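Local coordinates for TouB protein (Pseudomonas stutzeri, PDB 2INC) that probably serves as the small ubiquitin-fold component of toluene o-xylene monooxygenase, a multicomponent enzyme that hydroxylates aromatic compounds, at residues C[24-29]-C[60-65]; C[49-54]-C[75-80]. All coordinates share one frame; numbering follows the deposited sequence.

Interaction 1 of 2, residues C[24-29]-C[60-65]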
loop_
_atom_site.group_PDB
_atom_site.type_symbol
_atom_site.label_atom_id
_atom_site.label_comp_id
_atom_site.label_asym_id
_atom_site.label_seq_id
_atom_site.Cartn_x
_atom_site.Cartn_y
_atom_site.Cartn_z
ATOM N N THR C 24 -38.371 55.129 18.100
ATOM C CA THR C 24 -38.018 55.366 19.482
ATOM C C THR C 24 -37.092 54.232 19.987
ATOM O O THR C 24 -37.116 53.129 19.438
ATOM C CB THR C 24 -39.322 55.282 20.269
ATOM O OG1 THR C 24 -40.157 56.399 19.890
ATOM C CG2 THR C 24 -39.061 55.387 21.693
ATOM N N MET C 25 -36.352 54.450 21.080
ATOM C CA MET C 25 -35.608 53.335 21.668
ATOM C C MET C 25 -36.478 52.108 21.972
ATOM O O MET C 25 -36.053 50.968 21.715
ATOM C CB MET C 25 -34.786 53.773 22.872
ATOM C CG MET C 25 -33.743 54.836 22.459
ATOM S SD MET C 25 -32.569 54.241 21.175
ATOM C CE MET C 25 -32.292 55.748 20.229
ATOM N N ASP C 26 -37.697 52.341 22.468
ATOM C CA ASP C 26 -38.642 51.270 22.707
ATOM C C ASP C 26 -38.891 50.454 21.434
ATOM O O ASP C 26 -38.979 49.209 21.488
ATOM C CB ASP C 26 -39.998 51.847 23.210
ATOM C CG ASP C 26 -40.010 52.116 24.711
ATOM O OD1 ASP C 26 -39.080 51.684 25.413
ATOM O OD2 ASP C 26 -40.972 52.746 25.215
ATOM N N GLN C 27 -39.050 51.133 20.300
ATOM C CA GLN C 27 -39.357 50.411 19.050
ATOM C C GLN C 27 -38.096 49.732 18.464
ATOM O O GLN C 27 -38.198 48.733 17.748
ATOM C CB GLN C 27 -39.969 51.328 18.004
ATOM C CG GLN C 27 -41.341 51.833 18.441
ATOM C CD GLN C 27 -41.770 53.087 17.717
ATOM O OE1 GLN C 27 -41.020 54.077 17.638
ATOM N NE2 GLN C 27 -43.004 53.064 17.191
ATOM N N VAL C 28 -36.929 50.300 18.773
ATOM C CA VAL C 28 -35.660 49.642 18.424
ATOM C C VAL C 28 -35.530 48.337 19.191
ATOM O O VAL C 28 -35.239 47.302 18.592
ATOM C CB VAL C 28 -34.468 50.557 18.711
ATOM C CG1 VAL C 28 -33.173 49.780 18.642
ATOM C CG2 VAL C 28 -34.441 51.690 17.699
ATOM N N ALA C 29 -35.751 48.381 20.510
ATOM C CA ALA C 29 -35.638 47.186 21.357
ATOM C C ALA C 29 -36.590 46.094 20.885
ATOM O O ALA C 29 -36.241 44.893 20.854
ATOM C CB ALA C 29 -35.863 47.544 22.823
ATOM N N PHE C 60 -29.907 55.310 26.620
ATOM C CA PHE C 60 -30.814 56.199 25.910
ATOM C C PHE C 60 -32.213 56.119 26.550
ATOM O O PHE C 60 -32.661 55.019 26.924
ATOM C CB PHE C 60 -30.896 55.829 24.434
ATOM C CG PHE C 60 -29.590 55.917 23.723
ATOM C CD1 PHE C 60 -28.886 57.115 23.694
ATOM C CD2 PHE C 60 -29.061 54.811 23.080
ATOM C CE1 PHE C 60 -27.660 57.223 23.052
ATOM C CE2 PHE C 60 -27.848 54.910 22.424
ATOM C CZ PHE C 60 -27.148 56.129 22.409
ATOM N N PRO C 61 -32.906 57.274 26.698
ATOM C CA PRO C 61 -34.261 57.173 27.288
ATOM C C PRO C 61 -35.221 56.474 26.334
ATOM O O PRO C 61 -34.995 56.496 25.109
ATOM C CB PRO C 61 -34.666 58.639 27.531
ATOM C CG PRO C 61 -33.402 59.423 27.427
ATOM C CD PRO C 61 -32.538 58.670 26.427
ATOM N N ARG C 62 -36.282 55.871 26.889
ATOM C CA ARG C 62 -37.204 55.025 26.109
ATOM C C ARG C 62 -37.753 55.724 24.883
ATOM O O ARG C 62 -37.923 55.099 23.846
ATOM C CB ARG C 62 -38.360 54.460 26.973
ATOM C CG ARG C 62 -37.879 53.565 28.107
ATOM C CD ARG C 62 -39.001 53.056 28.969
ATOM N NE ARG C 62 -39.925 52.267 28.170
ATOM C CZ ARG C 62 -40.994 51.632 28.658
ATOM N NH1 ARG C 62 -41.264 51.711 29.943
ATOM N NH2 ARG C 62 -41.787 50.913 27.857
ATOM N N GLY C 63 -38.007 57.032 24.993
ATOM C CA GLY C 63 -38.758 57.781 23.969
ATOM C C GLY C 63 -37.906 58.479 22.920
ATOM O O GLY C 63 -38.401 58.885 21.852
ATOM N N MET C 64 -36.617 58.589 23.232
ATOM C CA MET C 64 -35.605 59.152 22.344
ATOM C C MET C 64 -35.626 58.449 20.992
ATOM O O MET C 64 -35.760 57.206 20.934
ATOM C CB MET C 64 -34.263 59.019 23.053
ATOM C CG MET C 64 -33.151 58.529 22.194
ATOM S SD MET C 64 -31.795 59.680 22.089
ATOM C CE MET C 64 -31.038 59.692 23.711
ATOM N N ILE C 65 -35.550 59.209 19.902
ATOM C CA ILE C 65 -35.624 58.574 18.574
ATOM C C ILE C 65 -34.228 58.433 17.929
ATOM O O ILE C 65 -33.288 59.180 18.265
ATOM C CB ILE C 65 -36.681 59.226 17.580
ATOM C CG1 ILE C 65 -36.145 60.474 16.889
ATOM C CG2 ILE C 65 -38.017 59.526 18.301
ATOM C CD1 ILE C 65 -36.713 60.700 15.494
#
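T24 lies against I65 in a single backbone bridge, with 4.1 Å between their CA atoms, and the CA-H of T24 is directed at M64 O, 3.3 Å from CA to O. T24 is also the N-cap residue of helix 25-33, but its hydroxyl makes no capping bond; instead Q27, in the first turn, folds its amide back so that OE1 accepts the N-H of T24. M25 follows with its N-H donated to M64 O, 2.8 Å from N to O. Its side chain packs against the 60-65 segment: CG rests on F60 CB at 3.6 Å and the terminal CE on M64 CG at 3.5 Å. The bend at chi2 turns SD to the F60 ring, 4.9 Å from its centroid and oblique to it, a Met-aromatic contact. D26 N is placed to bond R62 O, although the position of that oxygen is less certain. The carboxylate of D26 forms a salt bridge with R62: NE reaches OD1 at 2.9 Å on its syn lone pair, a nearly straight bond (165°), whereas the bonds to OD2 from NE and NH2 are weak. The two flat groups are turned 64° apart, in keeping with one good bond and two weak ones. A bend at chi3 (61°) brings the guanidinium edge round to D26, whose negative charge probably also suits the N-terminal end of the helix. A type I turn, P61 to M64, supplies the carbonyls of R62 and M64 that face the N-H groups at the helix start, within the β-grasp arrangement of the ubiquitin-like fold.

Interaction 2 of 2, residues C[49-54]-C[75-80]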
loop_
_atom_site.group_PDB
_atom_site.type_symbol
_atom_site.label_atom_id
_atom_site.label_comp_id
_atom_site.label_asym_id
_atom_site.label_seq_id
_atom_site.Cartn_x
_atom_site.Cartn_y
_atom_site.Cartn_z
ATOM N N LEU C 49 -37.217 46.562 28.357
ATOM C CA LEU C 49 -36.014 46.535 27.505
ATOM C C LEU C 49 -35.489 47.930 27.283
ATOM O O LEU C 49 -36.214 48.802 26.772
ATOM C CB LEU C 49 -36.302 45.913 26.132
ATOM C CG LEU C 49 -36.865 44.506 26.131
ATOM C CD1 LEU C 49 -37.003 43.987 24.714
ATOM C CD2 LEU C 49 -35.959 43.623 26.956
ATOM N N ARG C 50 -34.240 48.161 27.661
ATOM C CA ARG C 50 -33.605 49.466 27.417
ATOM C C ARG C 50 -32.516 49.384 26.316
ATOM O O ARG C 50 -32.029 48.284 26.013
ATOM C CB ARG C 50 -33.046 50.008 28.734
ATOM C CG ARG C 50 -34.180 50.265 29.767
ATOM C CD ARG C 50 -35.224 51.249 29.208
ATOM N NE ARG C 50 -34.632 52.544 28.846
ATOM C CZ ARG C 50 -34.143 53.431 29.716
ATOM N NH1 ARG C 50 -34.165 53.174 31.016
ATOM N NH2 ARG C 50 -33.620 54.574 29.284
ATOM N N VAL C 51 -32.150 50.528 25.733
ATOM C CA VAL C 51 -31.065 50.601 24.725
ATOM C C VAL C 51 -29.859 51.407 25.256
ATOM O O VAL C 51 -30.023 52.570 25.628
ATOM C CB VAL C 51 -31.585 51.228 23.393
ATOM C CG1 VAL C 51 -30.503 51.195 22.301
ATOM C CG2 VAL C 51 -32.819 50.503 22.896
ATOM N N ARG C 52 -28.657 50.809 25.315
ATOM C CA ARG C 52 -27.451 51.618 25.556
ATOM C C ARG C 52 -26.377 51.422 24.502
ATOM O O ARG C 52 -26.241 50.333 23.918
ATOM C CB ARG C 52 -26.855 51.435 26.946
ATOM C CG ARG C 52 -26.604 50.049 27.312
ATOM C CD ARG C 52 -25.588 49.888 28.443
ATOM N NE ARG C 52 -25.348 48.449 28.531
ATOM C CZ ARG C 52 -24.937 47.802 29.617
ATOM N NH1 ARG C 52 -24.688 48.468 30.748
ATOM N NH2 ARG C 52 -24.776 46.478 29.570
ATOM N N ARG C 53 -25.641 52.492 24.245
ATOM C CA ARG C 53 -24.561 52.482 23.289
ATOM C C ARG C 53 -23.468 51.555 23.839
ATOM O O ARG C 53 -22.993 51.765 24.958
ATOM C CB ARG C 53 -24.045 53.902 23.104
ATOM C CG ARG C 53 -22.999 54.059 22.014
ATOM C CD ARG C 53 -22.322 55.424 22.110
ATOM N NE ARG C 53 -23.118 56.383 21.379
ATOM C CZ ARG C 53 -23.431 57.610 21.790
ATOM N NH1 ARG C 53 -23.012 58.075 22.969
ATOM N NH2 ARG C 53 -24.194 58.371 21.004
ATOM N N HIS C 54 -23.095 50.524 23.066
ATOM C CA HIS C 54 -22.175 49.497 23.567
ATOM C C HIS C 54 -20.853 50.120 23.973
ATOM O O HIS C 54 -20.319 49.803 25.035
ATOM C CB HIS C 54 -21.920 48.378 22.539
ATOM C CG HIS C 54 -21.108 47.240 23.088
ATOM N ND1 HIS C 54 -19.790 47.025 22.740
ATOM C CD2 HIS C 54 -21.432 46.254 23.958
ATOM C CE1 HIS C 54 -19.334 45.969 23.392
ATOM N NE2 HIS C 54 -20.307 45.485 24.141
ATOM N N GLU C 75 -23.411 51.098 14.373
ATOM C CA GLU C 75 -23.127 51.215 15.816
ATOM C C GLU C 75 -23.672 50.011 16.569
ATOM O O GLU C 75 -24.785 49.508 16.268
ATOM C CB GLU C 75 -23.839 52.466 16.358
ATOM C CG GLU C 75 -23.475 52.811 17.761
ATOM C CD GLU C 75 -22.285 53.746 17.808
ATOM O OE1 GLU C 75 -22.236 54.706 16.983
ATOM O OE2 GLU C 75 -21.419 53.527 18.681
ATOM N N THR C 76 -22.902 49.526 17.552
ATOM C CA THR C 76 -23.396 48.441 18.390
ATOM C C THR C 76 -24.129 49.004 19.598
ATOM O O THR C 76 -23.606 49.863 20.330
ATOM C CB THR C 76 -22.241 47.470 18.826
ATOM O OG1 THR C 76 -21.644 46.946 17.620
ATOM C CG2 THR C 76 -22.742 46.301 19.674
ATOM N N LEU C 77 -25.291 48.417 19.833
ATOM C CA LEU C 77 -26.182 48.795 20.944
ATOM C C LEU C 77 -26.484 47.594 21.822
ATOM O O LEU C 77 -26.901 46.539 21.315
ATOM C CB LEU C 77 -27.498 49.332 20.361
ATOM C CG LEU C 77 -27.415 50.539 19.446
ATOM C CD1 LEU C 77 -28.800 50.865 18.873
ATOM C CD2 LEU C 77 -26.774 51.736 20.147
ATOM N N ASP C 78 -26.280 47.736 23.134
ATOM C CA ASP C 78 -26.730 46.727 24.102
ATOM C C ASP C 78 -28.241 46.863 24.324
ATOM O O ASP C 78 -28.749 47.986 24.392
ATOM C CB ASP C 78 -26.013 46.922 25.430
ATOM C CG ASP C 78 -24.532 46.769 25.308
ATOM O OD1 ASP C 78 -24.102 45.970 24.411
ATOM O OD2 ASP C 78 -23.812 47.443 26.095
ATOM N N ILE C 79 -28.956 45.750 24.359
ATOM C CA ILE C 79 -30.384 45.791 24.644
ATOM C C ILE C 79 -30.496 45.014 25.929
ATOM O O ILE C 79 -30.247 43.782 25.977
ATOM C CB ILE C 79 -31.279 45.211 23.519
ATOM C CG1 ILE C 79 -30.962 45.849 22.174
ATOM C CG2 ILE C 79 -32.762 45.540 23.779
ATOM C CD1 ILE C 79 -29.758 45.249 21.547
ATOM N N ILE C 80 -30.797 45.757 26.991
ATOM C CA ILE C 80 -30.754 45.224 28.352
ATOM C C ILE C 80 -32.137 45.225 29.059
ATOM O O ILE C 80 -32.993 46.068 28.770
ATOM C CB ILE C 80 -29.678 45.967 29.197
ATOM C CG1 ILE C 80 -30.015 47.447 29.269
ATOM C CG2 ILE C 80 -28.287 45.803 28.536
ATOM C CD1 ILE C 80 -29.037 48.307 30.091
#
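R50 and I80 form one antiparallel hydrogen-bonded pair and R52 and D78 the next, each closed by two backbone bonds; the straightest is R50 N to I80 O, 2.7 Å and 172°. Between and beyond them V51 faces I79, and R53 faces L77, as non-hydrogen-bonded pairs. The ladder runs one bond past the strand end, H54 N donating to T76 O at 2.9 Å. Among charged groups, R52 and D78 make a salt bridge, NE to OD2 at 3.1 Å, with a weak, bent hydrogen bond and the two flat groups 72° apart. R52 starts with CG wedged between its backbone N and carbonyl carbon (chi1 53°), then runs extended to NE, which carries the guanidinium across the neighbouring strand; there I80 CD1 lies over one of its faces, 4.0 Å above the plane. D78 has a second partner, N7 ND2, at its OD1. With R52 cut back to an alanine, D78 would probably lose its cationic mate, keeping N7, and I80 CD1 would lose the flat group it lies over. The opposite charges of R53 and E75 lie near each other without a salt bridge; each has a salt-bridge partner elsewhere, R53 in D56 and E75 in R72. Apolar contacts lie on the face of V51 and L77, where V51 CG1 meets L77 CD1 at 3.8 Å; at the strand end H54 CB lies on T76 CG2, 3.6 Å away. Aromatic packing from the chain of another protein reaches R52 and D78, while T76 OG1 bonds an acidic side chain of that chain. Strand 76-82 runs between strand 48-53 and the parallel strand 2-8, and helix 25-33 covers L49, V51 and I79.

Interactions 1 and 2 meet along strand 48-53, their centres about 10 Å apart. Strand 48-53, on which most of 49-54 lies, also holds the start of 60-65: F60 N probably bonds V51 O at 2.9 Å, and F60 O probably accepts R50 NH2 at 2.6 Å, so R50 joins the sheet to the loop that takes up the helix start. The helix side closes the same junction, M25 O lying 3.5 Å from V51 CG2. In sequence the four segments alternate (24-29, 49-54, 60-65, 75-80), so the two contacts interlock helix, central strands and loop. Of the two, only interaction 2 reaches another protein of the complex.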